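Long-range contact in inorganic pyrophosphatase (Shewanella sp. AS-11, PDB 6LL8), which probably catalyses the hydrolysis of diphosphate to two phosphates, with manganese as its usual cofactor: residues A[186-191]-A[219-224]. Numbering follows the deposited sequence.
Sequences VKSAVE and EVIDLA
K187 and E219 run side by side in the same direction, and their charged ends close a salt bridge, NZ to OE1 2.7 Å. With CG anti to the carbonyl carbon (chi1 -74°) and the chain extended beyond it, the lysine lays CD, CE and NZ along E219, and NZ meets OE1 on the syn side, 25° out of the carboxylate plane. K187 CB lies 3.4 Å from E219 O. S146 OG also bonds the ammonium group. A water donates to both K187 O and E219 O, bridging the two backbones between helix 176-187 and strand 211-220.

One residue on, S188 OG accepts the backbone N-H of I221 at 2.9 Å (152° at the hydrogen) and is also bonded to F184 O. V220 CA approaches this oxygen to 3.3 Å. A methionine in place of K187 would probably leave the E219 carboxylate without its cationic mate and break the bond to S146 OG. The side chain of K187 lies about 4 Å from a bound magnesium ion. That of E219 comes within about 6 Å of the imidodiphosphate, so the lysine probably offsets the carboxylate's negative charge close to the metal and substrate site while joining helix to strand within the DHHA2 region.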
loop_
_atom_site.group_PDB
_atom_site.type_symbol
_atom_site.label_atom_id
_atom_site.label_comp_id
_atom_site.label_asym_id
_atom_site.label_seq_id
_atom_site.Cartn_x
_atom_site.Cartn_y
_atom_site.Cartn_z
ATOM N N VAL A 186 10.916 -0.917 12.528
ATOM C CA VAL A 186 11.152 0.385 11.861
ATOM C C VAL A 186 9.850 1.174 11.800
ATOM O O VAL A 186 9.850 2.373 12.140
ATOM C CB VAL A 186 11.779 0.197 10.488
ATOM C CG1 VAL A 186 11.834 1.517 9.727
ATOM C CG2 VAL A 186 13.187 -0.377 10.616
ATOM N N LYS A 187 8.751 0.549 11.410
ATOM C CA LYS A 187 7.458 1.245 11.314
ATOM C C LYS A 187 7.044 1.798 12.670
ATOM O O LYS A 187 6.317 2.788 12.711
ATOM C CB LYS A 187 6.352 0.343 10.755
ATOM C CG LYS A 187 6.429 0.064 9.263
ATOM C CD LYS A 187 5.225 -0.776 8.713
ATOM C CE LYS A 187 4.884 -0.603 7.205
ATOM N NZ LYS A 187 4.028 -1.664 6.542
ATOM N N SER A 188 7.433 1.152 13.761
ATOM C CA SER A 188 6.997 1.516 15.114
ATOM C C SER A 188 7.796 2.698 15.662
ATOM O O SER A 188 7.434 3.184 16.738
ATOM C CB SER A 188 7.138 0.321 16.018
ATOM O OG SER A 188 6.322 -0.775 15.601
ATOM N N ALA A 189 8.873 3.117 14.997
ATOM C CA ALA A 189 9.767 4.185 15.494
ATOM C C ALA A 189 9.167 5.541 15.125
ATOM O O ALA A 189 9.651 6.218 14.226
ATOM C CB ALA A 189 11.163 3.985 14.958
ATOM N N VAL A 190 8.157 5.958 15.848
ATOM C CA VAL A 190 7.368 7.175 15.534
ATOM C C VAL A 190 7.683 8.335 16.494
ATOM O O VAL A 190 7.091 9.398 16.296
ATOM C CB VAL A 190 5.873 6.818 15.524
ATOM C CG1 VAL A 190 5.502 5.845 14.403
ATOM C CG2 VAL A 190 5.418 6.297 16.885
ATOM N N GLU A 191 8.623 8.198 17.438
ATOM C CA GLU A 191 8.915 9.306 18.378
ATOM C C GLU A 191 9.377 10.545 17.620
ATOM O O GLU A 191 10.255 10.446 16.770
ATOM C CB GLU A 191 9.951 8.853 19.419
ATOM C CG GLU A 191 10.315 9.923 20.463
ATOM C CD GLU A 191 11.200 9.482 21.608
ATOM O OE1 GLU A 191 11.320 8.246 21.806
ATOM O OE2 GLU A 191 11.808 10.355 22.272
ATOM N N GLU A 219 0.742 0.885 11.157
ATOM C CA GLU A 219 1.000 -0.451 11.704
ATOM C C GLU A 219 2.215 -0.399 12.614
ATOM O O GLU A 219 3.279 0.091 12.219
ATOM C CB GLU A 219 1.305 -1.444 10.584
ATOM C CG GLU A 219 0.186 -1.699 9.587
ATOM C CD GLU A 219 0.773 -2.219 8.281
ATOM O OE1 GLU A 219 1.650 -1.506 7.710
ATOM O OE2 GLU A 219 0.427 -3.312 7.878
ATOM N N VAL A 220 2.026 -0.882 13.825
ATOM C CA VAL A 220 3.086 -0.856 14.851
ATOM C C VAL A 220 3.028 -2.138 15.663
ATOM O O VAL A 220 2.035 -2.868 15.622
ATOM C CB VAL A 220 2.938 0.376 15.766
ATOM C CG1 VAL A 220 3.034 1.679 15.001
ATOM C CG2 VAL A 220 1.665 0.315 16.568
ATOM N N ILE A 221 4.052 -2.365 16.461
ATOM C CA ILE A 221 4.133 -3.549 17.352
ATOM C C ILE A 221 3.347 -3.347 18.645
ATOM O O ILE A 221 2.937 -4.347 19.229
ATOM C CB ILE A 221 5.603 -3.850 17.628
ATOM C CG1 ILE A 221 6.251 -4.415 16.366
ATOM C CG2 ILE A 221 5.724 -4.773 18.824
ATOM C CD1 ILE A 221 7.738 -4.446 16.410
ATOM N N ASP A 222 3.143 -2.102 19.057
ATOM C CA ASP A 222 2.510 -1.753 20.348
ATOM C C ASP A 222 1.769 -0.429 20.224
ATOM O O ASP A 222 2.416 0.612 20.062
ATOM C CB ASP A 222 3.598 -1.724 21.430
ATOM C CG ASP A 222 3.114 -1.371 22.829
ATOM O OD1 ASP A 222 1.886 -1.173 22.982
ATOM O OD2 ASP A 222 3.984 -1.300 23.753
ATOM N N LEU A 223 0.451 -0.498 20.254
ATOM C CA LEU A 223 -0.499 0.644 20.196
ATOM C C LEU A 223 -0.115 1.759 21.193
ATOM O O LEU A 223 -0.497 2.926 20.940
ATOM C CB LEU A 223 -1.896 0.052 20.460
ATOM C CG LEU A 223 -3.123 0.894 20.101
ATOM C CD1 LEU A 223 -3.291 1.014 18.597
ATOM C CD2 LEU A 223 -4.396 0.319 20.724
ATOM N N ALA A 224 0.498 1.396 22.305
ATOM C CA ALA A 224 0.737 2.389 23.373
ATOM C C ALA A 224 1.643 3.510 22.860
ATOM O O ALA A 224 1.605 4.611 23.453
ATOM C CB ALA A 224 1.307 1.740 24.600
HETATM O O HOH W 1 3.462 2.786 11.422
#